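Local coordinates for protein EST1E (Clostridium proteoclasticum, PDB 2WTN) that probably acts as an alpha/beta-hydrolase esterase that cleaves feruloyl esters, and holds ferulic acid in its pocket here, at residues B[28-33]-B[103-108]; B[145-150]-B[161-166]; B[198-203]-B[226-231]. All blocks are in the same frame, centred on the assembly; numbering follows the deposited sequence.

How the contacts relate
The three contacts approach one bound ferulic acid from different parts of the chain. Contact 1 joins central strands and ends at the probable nucleophile Ser108; contact 3 holds its probable triad partners Asp200 and His228. These two touch directly: Ser108 OG lies 2.5 Å from His228 NE2 and His107 NE2 2.7 Å from His228 O, both probable hydrogen bonds, although the centres of contacts 1 and 3 are about 19 Å apart. Contact 2 touches neither, its centre about 27 Å from that of contact 1 and 18 Å from that of contact 3. The ligand spans the gap, carboxyl end at contacts 1 and 3, phenol end at Leu147 of contact 2, whose Trp163 touches the propenoate chain.

Contact 1. Residues B[28-33]-B[103-108]; sequences PLCIII and YMAGHS. With FER (3-(4-hydroxy-3-methoxyphenyl)-2-propenoic acid), chain H.
Ala105 N donates to Ile31 O over 2.7 Å, the shortest of five backbone hydrogen bonds that join residues 28-33 to 103-108. Tyr103 N also donates to Leu29 O and His107 N to Ile33 O, while Ile31 N and Ile33 N return bonds to Tyr103 O and Ala105 O. CA-H...O contacts fill in between them, with Ile32 CA 3.2 Å from Ala105 O. The pairing is parallel, in the middle of the eight-stranded sheet of an alpha/beta hydrolase; strand 58-62 continues it beyond residues 28-33 and strand 125-131 beyond residues 103-108. At the C-terminal end of strand 99-107 the chain turns sharply into helix 109-120, with Ser108 at its N-cap position in a strained conformation (phi 68°, psi -118°), which fits the nucleophile elbow of a GxSxG sequence. On one face of the sheet Cys30 turns its sulfur anti to the backbone N (chi1 -170°), which lays SG beside Ala105, 3.7 Å from its CB and 4.0 Å from Tyr103 CB. Ile32 CG1 comes within 4.4 Å of Ala105 CB on the same face, and helix 43-54 packs over Cys30 and Ile32. On that face too, the Tyr103 ring turns an edge to residues 28-29: Pro28 CB meets CE2 at 3.8 Å, near the ring plane, Leu29 O lies in that plane at the edge, and the hydroxyl is hydrogen-bonded to Lys126. On the opposite face Ile31 and Met104 pack against helix 79-93, while Ile33 and Met104 meet helix 109-120.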
loop_
_atom_site.group_PDB
_atom_site.type_symbol
_atom_site.label_atom_id
_atom_site.label_comp_id
_atom_site.label_asym_id
_atom_site.label_seq_id
_atom_site.Cartn_x
_atom_site.Cartn_y
_atom_site.Cartn_z
ATOM N N PRO B 28 -13.875 24.629 -8.367
ATOM C CA PRO B 28 -13.571 23.253 -7.982
ATOM C C PRO B 28 -12.525 22.630 -8.872
ATOM O O PRO B 28 -12.234 23.143 -9.966
ATOM C CB PRO B 28 -14.918 22.532 -8.112
ATOM C CG PRO B 28 -15.932 23.621 -8.472
ATOM C CD PRO B 28 -15.126 24.683 -9.105
ATOM N N LEU B 29 -11.922 21.556 -8.363
ATOM C CA LEU B 29 -10.882 20.831 -9.061
ATOM C C LEU B 29 -11.216 19.329 -9.096
ATOM O O LEU B 29 -11.587 18.790 -8.087
ATOM C CB LEU B 29 -9.561 21.021 -8.341
ATOM C CG LEU B 29 -8.403 20.371 -9.065
ATOM C CD1 LEU B 29 -7.911 21.258 -10.188
ATOM C CD2 LEU B 29 -7.260 20.176 -8.145
ATOM N N CYS B 30 -11.103 18.696 -10.265
ATOM C CA CYS B 30 -11.217 17.215 -10.371
ATOM C C CYS B 30 -9.858 16.573 -10.682
ATOM O O CYS B 30 -9.156 16.999 -11.584
ATOM C CB CYS B 30 -12.265 16.830 -11.416
ATOM S SG CYS B 30 -12.681 15.041 -11.392
ATOM N N ILE B 31 -9.463 15.591 -9.889
ATOM C CA ILE B 31 -8.201 14.796 -10.161
ATOM C C ILE B 31 -8.692 13.691 -11.048
ATOM O O ILE B 31 -9.839 13.210 -10.884
ATOM C CB ILE B 31 -7.530 14.292 -8.857
ATOM C CG1 ILE B 31 -7.038 15.493 -8.040
ATOM C CG2 ILE B 31 -6.442 13.260 -9.116
ATOM C CD1 ILE B 31 -6.751 15.222 -6.549
ATOM N N ILE B 32 -7.919 13.415 -12.067
ATOM C CA ILE B 32 -8.253 12.422 -13.107
ATOM C C ILE B 32 -7.035 11.481 -13.270
ATOM O O ILE B 32 -5.937 11.932 -13.526
ATOM C CB ILE B 32 -8.603 13.098 -14.460
ATOM C CG1 ILE B 32 -9.783 14.057 -14.350
ATOM C CG2 ILE B 32 -9.026 12.076 -15.491
ATOM C CD1 ILE B 32 -10.087 14.755 -15.606
ATOM N N ILE B 33 -7.269 10.183 -13.041
ATOM C CA ILE B 33 -6.302 9.134 -13.081
ATOM C C ILE B 33 -6.635 8.129 -14.248
ATOM O O ILE B 33 -7.781 7.557 -14.352
ATOM C CB ILE B 33 -6.225 8.380 -11.716
ATOM C CG1 ILE B 33 -6.132 9.356 -10.519
ATOM C CG2 ILE B 33 -5.119 7.337 -11.716
ATOM C CD1 ILE B 33 -4.869 10.235 -10.387
ATOM N N TYR B 103 -12.941 16.846 -6.243
ATOM C CA TYR B 103 -13.507 15.655 -6.785
ATOM C C TYR B 103 -12.421 14.661 -7.307
ATOM O O TYR B 103 -11.283 15.044 -7.575
ATOM C CB TYR B 103 -14.361 16.069 -7.940
ATOM C CG TYR B 103 -15.517 16.975 -7.543
ATOM C CD1 TYR B 103 -16.751 16.445 -7.241
ATOM C CD2 TYR B 103 -15.356 18.375 -7.466
ATOM C CE1 TYR B 103 -17.850 17.275 -6.914
ATOM C CE2 TYR B 103 -16.421 19.210 -7.114
ATOM C CZ TYR B 103 -17.652 18.668 -6.853
ATOM O OH TYR B 103 -18.678 19.491 -6.516
ATOM N N MET B 104 -12.807 13.400 -7.508
ATOM C CA MET B 104 -11.910 12.477 -8.218
ATOM C C MET B 104 -12.641 11.812 -9.326
ATOM O O MET B 104 -13.792 11.464 -9.158
ATOM C CB MET B 104 -11.361 11.398 -7.305
ATOM C CG MET B 104 -10.458 11.841 -6.185
ATOM S SD MET B 104 -9.832 10.449 -5.173
ATOM C CE MET B 104 -8.476 11.217 -4.344
ATOM N N ALA B 105 -11.943 11.599 -10.413
ATOM C CA ALA B 105 -12.375 10.700 -11.469
ATOM C C ALA B 105 -11.261 9.819 -12.003
ATOM O O ALA B 105 -10.105 10.144 -11.886
ATOM C CB ALA B 105 -12.961 11.518 -12.603
ATOM N N GLY B 106 -11.604 8.722 -12.687
ATOM C CA GLY B 106 -10.594 7.817 -13.161
ATOM C C GLY B 106 -11.136 6.725 -14.034
ATOM O O GLY B 106 -12.326 6.364 -13.912
ATOM N N HIS B 107 -10.296 6.251 -14.966
ATOM C CA HIS B 107 -10.704 5.228 -15.922
ATOM C C HIS B 107 -10.002 3.890 -15.674
ATOM O O HIS B 107 -8.761 3.828 -15.545
ATOM C CB HIS B 107 -10.495 5.693 -17.376
ATOM C CG HIS B 107 -10.995 4.711 -18.394
ATOM N ND1 HIS B 107 -10.157 3.839 -19.037
ATOM C CD2 HIS B 107 -12.246 4.418 -18.823
ATOM C CE1 HIS B 107 -10.868 3.041 -19.819
ATOM N NE2 HIS B 107 -12.142 3.382 -19.724
ATOM N N SER B 108 -10.800 2.843 -15.518
ATOM C CA SER B 108 -10.302 1.433 -15.493
ATOM C C SER B 108 -9.483 1.167 -14.267
ATOM O O SER B 108 -9.972 1.377 -13.176
ATOM C CB SER B 108 -9.596 1.151 -16.772
ATOM O OG SER B 108 -9.516 -0.260 -16.997
HETATM C C4 FER H . -6.692 -7.162 -16.222
HETATM C C5 FER H . -7.781 -6.464 -16.741
HETATM C C6 FER H . -7.778 -5.069 -16.770
HETATM C C3 FER H . -5.593 -6.443 -15.721
HETATM C C2 FER H . -5.601 -5.026 -15.738
HETATM C C1 FER H . -6.690 -4.341 -16.269
HETATM C C10 FER H . -3.630 -6.194 -14.546
HETATM C C7 FER H . -6.686 -2.961 -16.250
HETATM C C8 FER H . -7.005 -2.274 -17.401
HETATM C C9 FER H . -7.002 -0.846 -17.490
HETATM O O1 FER H . -6.724 -0.143 -16.481
HETATM O O2 FER H . -7.265 -0.362 -18.629
HETATM O O4 FER H . -6.710 -8.529 -16.204
HETATM O O3 FER H . -4.504 -7.122 -15.230
#

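Contact 2. Residues B[145-150]-B[161-166]; sequences ELLGLK and DAWDGR. With FER (3-(4-hydroxy-3-methoxyphenyl)-2-propenoic acid), chain H.
Leu147 meets Trp163 with one methyl, CD2, 3.4 Å from the indole NE1, while its own backbone sits in a left-handed conformation (phi 65°, psi 35°) at the second position of a type I' turn from Leu146 to Leu149. No hydrogen bond joins the two segments, so the contact is held by apolar packing. The Leu147 and Trp163 side chains cross at about a right angle, and CD2 approaches the indole obliquely. The other branch of Leu147, CD1, points to the backbone of the second segment, 3.8 Å from Asp161 O and 4.2 Å from Ala162 CB; Leu149 CD1 touches the same carbonyl. Within residues 161-166 the chain folds back on itself, Ala162 N bonding Arg166 O, and Arg166 NH1 bridges to Asp164 OD2. Both segments also touch the ferulic acid. Leu147 N donates to the phenolic O4 at 3.2 Å, Leu147 CD2 lies 3.3 Å from the methoxy O3, and Trp163 CH2 comes within 3.4 Å of C8 on the propenoate chain. Phe36 packs against Leu147 and meets the Trp163 ring edge-to-face. Residues 145-150 and the hairpin of strands 159-161 and 167-169 belong to the insertion between strands 125-131 and 192-197, the place where alpha/beta hydrolases commonly carry the lid over the substrate pocket.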
loop_
_atom_site.group_PDB
_atom_site.type_symbol
_atom_site.label_atom_id
_atom_site.label_comp_id
_atom_site.label_asym_id
_atom_site.label_seq_id
_atom_site.Cartn_x
_atom_site.Cartn_y
_atom_site.Cartn_z
ATOM N N GLU B 145 -5.951 -15.236 -12.267
ATOM C CA GLU B 145 -6.444 -15.022 -13.627
ATOM C C GLU B 145 -6.264 -13.614 -14.140
ATOM O O GLU B 145 -7.198 -12.964 -14.467
ATOM C CB GLU B 145 -7.904 -15.405 -13.689
ATOM C CG GLU B 145 -8.070 -16.822 -13.205
ATOM C CD GLU B 145 -9.436 -17.389 -13.402
ATOM O OE1 GLU B 145 -9.574 -18.588 -13.107
ATOM O OE2 GLU B 145 -10.350 -16.678 -13.894
ATOM N N LEU B 146 -5.057 -13.149 -14.259
ATOM C CA LEU B 146 -4.839 -11.745 -14.593
ATOM C C LEU B 146 -4.246 -11.789 -15.981
ATOM O O LEU B 146 -3.522 -12.700 -16.275
ATOM C CB LEU B 146 -3.873 -11.203 -13.543
ATOM C CG LEU B 146 -3.844 -9.810 -12.956
ATOM C CD1 LEU B 146 -5.220 -9.246 -12.537
ATOM C CD2 LEU B 146 -2.873 -9.877 -11.753
ATOM N N LEU B 147 -4.628 -10.858 -16.846
ATOM C CA LEU B 147 -4.009 -10.623 -18.138
ATOM C C LEU B 147 -4.098 -11.740 -19.214
ATOM O O LEU B 147 -3.154 -11.934 -20.029
ATOM C CB LEU B 147 -2.558 -10.216 -17.930
ATOM C CG LEU B 147 -2.264 -8.935 -17.104
ATOM C CD1 LEU B 147 -0.798 -8.860 -16.697
ATOM C CD2 LEU B 147 -2.692 -7.714 -17.921
ATOM N N GLY B 148 -5.218 -12.457 -19.229
ATOM C CA GLY B 148 -5.360 -13.697 -20.074
ATOM C C GLY B 148 -4.469 -14.870 -19.678
ATOM O O GLY B 148 -4.221 -15.788 -20.519
ATOM N N LEU B 149 -3.926 -14.833 -18.443
ATOM C CA LEU B 149 -2.969 -15.855 -17.948
ATOM C C LEU B 149 -3.655 -16.607 -16.861
ATOM O O LEU B 149 -4.619 -16.081 -16.261
ATOM C CB LEU B 149 -1.716 -15.243 -17.340
ATOM C CG LEU B 149 -0.926 -14.267 -18.209
ATOM C CD1 LEU B 149 0.124 -13.629 -17.371
ATOM C CD2 LEU B 149 -0.313 -14.944 -19.425
ATOM N N LYS B 150 -3.194 -17.845 -16.631
ATOM C CA LYS B 150 -3.540 -18.595 -15.472
ATOM C C LYS B 150 -2.235 -18.981 -14.718
ATOM O O LYS B 150 -1.314 -19.526 -15.305
ATOM C CB LYS B 150 -4.391 -19.810 -15.815
ATOM C CG LYS B 150 -4.679 -20.743 -14.586
ATOM C CD LYS B 150 -5.654 -20.123 -13.541
ATOM C CE LYS B 150 -5.262 -20.597 -12.199
ATOM N NZ LYS B 150 -5.967 -20.052 -11.046
ATOM N N ASP B 161 3.824 -11.789 -18.398
ATOM C CA ASP B 161 3.665 -11.036 -19.659
ATOM C C ASP B 161 2.414 -10.140 -19.711
ATOM O O ASP B 161 1.285 -10.547 -19.368
ATOM C CB ASP B 161 3.756 -11.982 -20.862
ATOM C CG ASP B 161 5.159 -12.676 -20.950
ATOM O OD1 ASP B 161 6.180 -12.031 -20.589
ATOM O OD2 ASP B 161 5.224 -13.895 -21.337
ATOM N N ALA B 162 2.619 -8.888 -20.102
ATOM C CA ALA B 162 1.519 -7.921 -20.117
ATOM C C ALA B 162 1.259 -7.491 -21.551
ATOM O O ALA B 162 1.705 -8.156 -22.500
ATOM C CB ALA B 162 1.804 -6.702 -19.173
ATOM N N TRP B 163 0.535 -6.388 -21.703
ATOM C CA TRP B 163 0.083 -5.937 -23.000
ATOM C C TRP B 163 1.289 -5.496 -23.834
ATOM O O TRP B 163 2.103 -4.731 -23.379
ATOM C CB TRP B 163 -0.970 -4.796 -22.841
ATOM C CG TRP B 163 -2.239 -5.202 -21.994
ATOM C CD1 TRP B 163 -2.571 -6.460 -21.567
ATOM C CD2 TRP B 163 -3.299 -4.340 -21.533
ATOM N NE1 TRP B 163 -3.744 -6.439 -20.838
ATOM C CE2 TRP B 163 -4.215 -5.152 -20.797
ATOM C CE3 TRP B 163 -3.554 -2.960 -21.651
ATOM C CZ2 TRP B 163 -5.363 -4.641 -20.205
ATOM C CZ3 TRP B 163 -4.707 -2.443 -21.066
ATOM C CH2 TRP B 163 -5.607 -3.288 -20.352
ATOM N N ASP B 164 1.410 -6.076 -25.034
ATOM C CA ASP B 164 2.245 -5.556 -26.145
ATOM C C ASP B 164 3.699 -5.592 -25.851
ATOM O O ASP B 164 4.386 -4.571 -25.994
ATOM C CB ASP B 164 1.801 -4.147 -26.526
ATOM C CG ASP B 164 0.299 -4.100 -26.874
ATOM O OD1 ASP B 164 -0.083 -4.814 -27.862
ATOM O OD2 ASP B 164 -0.482 -3.397 -26.145
ATOM N N GLY B 165 4.157 -6.772 -25.435
ATOM C CA GLY B 165 5.555 -6.964 -25.022
ATOM C C GLY B 165 6.006 -6.395 -23.658
ATOM O O GLY B 165 7.207 -6.530 -23.259
ATOM N N ARG B 166 5.082 -5.776 -22.918
ATOM C CA ARG B 166 5.418 -5.304 -21.585
ATOM C C ARG B 166 5.557 -6.478 -20.606
ATOM O O ARG B 166 5.046 -7.549 -20.822
ATOM C CB ARG B 166 4.342 -4.351 -21.120
ATOM C CG ARG B 166 4.242 -3.082 -21.914
ATOM C CD ARG B 166 2.906 -2.461 -21.649
ATOM N NE ARG B 166 2.820 -1.076 -22.064
ATOM C CZ ARG B 166 1.975 -0.611 -22.991
ATOM N NH1 ARG B 166 1.155 -1.417 -23.668
ATOM N NH2 ARG B 166 1.957 0.693 -23.257
HETATM C C4 FER H . -6.692 -7.162 -16.222
HETATM C C5 FER H . -7.781 -6.464 -16.741
HETATM C C6 FER H . -7.778 -5.069 -16.770
HETATM C C3 FER H . -5.593 -6.443 -15.721
HETATM C C2 FER H . -5.601 -5.026 -15.738
HETATM C C1 FER H . -6.690 -4.341 -16.269
HETATM C C10 FER H . -3.630 -6.194 -14.546
HETATM C C7 FER H . -6.686 -2.961 -16.250
HETATM C C8 FER H . -7.005 -2.274 -17.401
HETATM C C9 FER H . -7.002 -0.846 -17.490
HETATM O O1 FER H . -6.724 -0.143 -16.481
HETATM O O2 FER H . -7.265 -0.362 -18.629
HETATM O O4 FER H . -6.710 -8.529 -16.204
HETATM O O3 FER H . -4.504 -7.122 -15.230
#

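Contact 3. Residues B[198-203]-B[226-231]; sequences DQDEAV and DTHCYD. With FER (3-(4-hydroxy-3-methoxyphenyl)-2-propenoic acid), chain H.
Asp200 and His228 both turn their CG anti to the backbone N (chi1 -165° and -163°), and this swings carboxylate and imidazole toward each other from two separate loops. His228 ND1 then donates to Asp200 OD2 over 2.6 Å, through the syn lone pair of the oxygen and nearly in the plane of the ring, although the two flat groups are turned 46° apart. With Ser108 the pair matches the Ser-His-Asp triad of an alpha/beta hydrolase, the acid following strand 192-197 and the histidine following strand 218-223. The carboxylate is itself fixed by backbone: OD1 accepts from Ala202 N at 2.8 Å, nearly in line with its C-O bond, and from Val203 N, which comes to the same face of the carboxylate from well above its plane. The first of these closes an Asx turn. A water donates to both Asp200 OD2 and Thr227 O. Around the imidazole the packing is close. Ala202 CB sits over one face, 3.9 Å from the ring centroid in a CH-pi contact, and Val203 CG2 approaches CE1 obliquely at 3.5 Å. Glu201 crosses His228 at about a right angle, its CD 3.7 Å from the histidine CB; a second water, modelled rather close to its OE1, also bonds Thr227 OG1, Cys229 N and Asp231 OD2. Farther from the ring, Gln199 N bonds Asp226 O at 3.0 Å, and Asp231 N reaches back to Thr227 OG1 across the type I turn of residues 227-230. The oxygen His228 O lies over the centre of the Tyr230 ring. On the far side of the imidazole from Asp200, NE2, which also meets Ser108 OG, donates to O2 of the ferulic acid at 3.3 Å.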
loop_
_atom_site.group_PDB
_atom_site.type_symbol
_atom_site.label_atom_id
_atom_site.label_comp_id
_atom_site.label_asym_id
_atom_site.label_seq_id
_atom_site.Cartn_x
_atom_site.Cartn_y
_atom_site.Cartn_z
ATOM N N ASP B 198 -21.591 -1.573 -21.891
ATOM C CA ASP B 198 -22.033 -2.968 -21.690
ATOM C C ASP B 198 -21.520 -3.970 -22.674
ATOM O O ASP B 198 -22.001 -5.093 -22.612
ATOM C CB ASP B 198 -23.573 -3.088 -21.539
ATOM C CG ASP B 198 -24.362 -2.759 -22.829
ATOM O OD1 ASP B 198 -23.823 -2.737 -23.953
ATOM O OD2 ASP B 198 -25.581 -2.536 -22.667
ATOM N N GLN B 199 -20.576 -3.583 -23.570
ATOM C CA GLN B 199 -19.778 -4.541 -24.378
ATOM C C GLN B 199 -18.296 -4.343 -24.077
ATOM O O GLN B 199 -17.458 -4.459 -24.995
ATOM C CB GLN B 199 -19.960 -4.404 -25.922
ATOM C CG GLN B 199 -21.395 -4.390 -26.612
ATOM C CD GLN B 199 -22.532 -5.128 -25.917
ATOM O OE1 GLN B 199 -22.321 -6.061 -25.125
ATOM N NE2 GLN B 199 -23.784 -4.724 -26.251
ATOM N N ASP B 200 -17.979 -4.048 -22.794
ATOM C CA ASP B 200 -16.594 -3.862 -22.329
ATOM C C ASP B 200 -15.824 -5.189 -22.324
ATOM O O ASP B 200 -16.077 -6.097 -21.555
ATOM C CB ASP B 200 -16.520 -3.229 -20.929
ATOM C CG ASP B 200 -15.123 -2.708 -20.600
ATOM O OD1 ASP B 200 -14.144 -3.268 -21.123
ATOM O OD2 ASP B 200 -15.005 -1.736 -19.831
ATOM N N GLU B 201 -14.934 -5.230 -23.285
ATOM C CA GLU B 201 -13.915 -6.225 -23.578
ATOM C C GLU B 201 -12.933 -6.598 -22.437
ATOM O O GLU B 201 -12.485 -7.756 -22.348
ATOM C CB GLU B 201 -13.127 -5.602 -24.745
ATOM C CG GLU B 201 -13.345 -3.978 -24.840
ATOM C CD GLU B 201 -12.181 -3.268 -25.441
ATOM O OE1 GLU B 201 -12.401 -2.328 -26.232
ATOM O OE2 GLU B 201 -11.019 -3.654 -25.133
ATOM N N ALA B 202 -12.602 -5.610 -21.586
ATOM C CA ALA B 202 -11.509 -5.725 -20.635
ATOM C C ALA B 202 -11.998 -5.895 -19.208
ATOM O O ALA B 202 -11.363 -6.576 -18.401
ATOM C CB ALA B 202 -10.629 -4.516 -20.738
ATOM N N VAL B 203 -13.143 -5.316 -18.897
ATOM C CA VAL B 203 -13.605 -5.237 -17.543
ATOM C C VAL B 203 -15.096 -5.482 -17.576
ATOM O O VAL B 203 -15.837 -4.674 -18.102
ATOM C CB VAL B 203 -13.310 -3.818 -16.947
ATOM C CG1 VAL B 203 -13.874 -3.701 -15.591
ATOM C CG2 VAL B 203 -11.790 -3.514 -16.943
ATOM N N ASP B 226 -21.029 -0.109 -25.876
ATOM C CA ASP B 226 -19.696 0.472 -25.953
ATOM C C ASP B 226 -18.615 -0.403 -25.338
ATOM O O ASP B 226 -18.873 -1.318 -24.566
ATOM C CB ASP B 226 -19.671 1.911 -25.408
ATOM C CG ASP B 226 -18.815 2.841 -26.250
ATOM O OD1 ASP B 226 -18.077 2.325 -27.119
ATOM O OD2 ASP B 226 -18.857 4.091 -26.019
ATOM N N THR B 227 -17.408 -0.046 -25.727
ATOM C CA THR B 227 -16.170 -0.712 -25.443
ATOM C C THR B 227 -15.517 -0.115 -24.171
ATOM O O THR B 227 -16.051 0.818 -23.562
ATOM C CB THR B 227 -15.249 -0.493 -26.653
ATOM O OG1 THR B 227 -14.928 0.896 -26.807
ATOM C CG2 THR B 227 -15.958 -0.941 -27.982
ATOM N N HIS B 228 -14.352 -0.656 -23.811
ATOM C CA HIS B 228 -13.594 -0.209 -22.662
ATOM C C HIS B 228 -13.183 1.253 -22.728
ATOM O O HIS B 228 -13.327 1.961 -21.755
ATOM C CB HIS B 228 -12.334 -1.047 -22.461
ATOM C CG HIS B 228 -11.742 -0.884 -21.084
ATOM N ND1 HIS B 228 -12.527 -0.839 -19.941
ATOM C CD2 HIS B 228 -10.459 -0.714 -20.675
ATOM C CE1 HIS B 228 -11.747 -0.665 -18.890
ATOM N NE2 HIS B 228 -10.485 -0.606 -19.306
ATOM N N CYS B 229 -12.689 1.693 -23.882
ATOM C CA CYS B 229 -12.325 3.129 -24.041
ATOM C C CYS B 229 -13.360 3.948 -24.778
ATOM O O CYS B 229 -13.023 4.983 -25.285
ATOM C CB CYS B 229 -10.948 3.313 -24.695
ATOM S SG CYS B 229 -9.717 2.453 -23.808
ATOM N N TYR B 230 -14.597 3.459 -24.841
ATOM C CA TYR B 230 -15.703 4.235 -25.374
ATOM C C TYR B 230 -15.453 4.646 -26.817
ATOM O O TYR B 230 -15.523 5.803 -27.175
ATOM C CB TYR B 230 -16.015 5.465 -24.497
ATOM C CG TYR B 230 -15.934 5.221 -23.007
ATOM C CD1 TYR B 230 -16.757 4.302 -22.386
ATOM C CD2 TYR B 230 -14.997 5.876 -22.231
ATOM C CE1 TYR B 230 -16.682 4.067 -21.003
ATOM C CE2 TYR B 230 -14.889 5.653 -20.847
ATOM C CZ TYR B 230 -15.726 4.760 -20.230
ATOM O OH TYR B 230 -15.577 4.543 -18.867
ATOM N N ASP B 231 -15.150 3.663 -27.645
ATOM C CA ASP B 231 -14.766 3.945 -29.025
ATOM C C ASP B 231 -15.941 4.559 -29.808
ATOM O O ASP B 231 -15.719 5.359 -30.679
ATOM C CB ASP B 231 -14.318 2.646 -29.720
ATOM C CG ASP B 231 -12.960 2.121 -29.212
ATOM O OD1 ASP B 231 -12.174 2.888 -28.611
ATOM O OD2 ASP B 231 -12.698 0.929 -29.445
HETATM C C4 FER H . -6.692 -7.162 -16.222
HETATM C C5 FER H . -7.781 -6.464 -16.741
HETATM C C6 FER H . -7.778 -5.069 -16.770
HETATM C C3 FER H . -5.593 -6.443 -15.721
HETATM C C2 FER H . -5.601 -5.026 -15.738
HETATM C C1 FER H . -6.690 -4.341 -16.269
HETATM C C10 FER H . -3.630 -6.194 -14.546
HETATM C C7 FER H . -6.686 -2.961 -16.250
HETATM C C8 FER H . -7.005 -2.274 -17.401
HETATM C C9 FER H . -7.002 -0.846 -17.490
HETATM O O1 FER H . -6.724 -0.143 -16.481
HETATM O O2 FER H . -7.265 -0.362 -18.629
HETATM O O4 FER H . -6.710 -8.529 -16.204
HETATM O O3 FER H . -4.504 -7.122 -15.230
HETATM O O HOH W 1 -16.529 0.531 -20.578
HETATM O O HOH W 2 -11.954 0.168 -26.471
#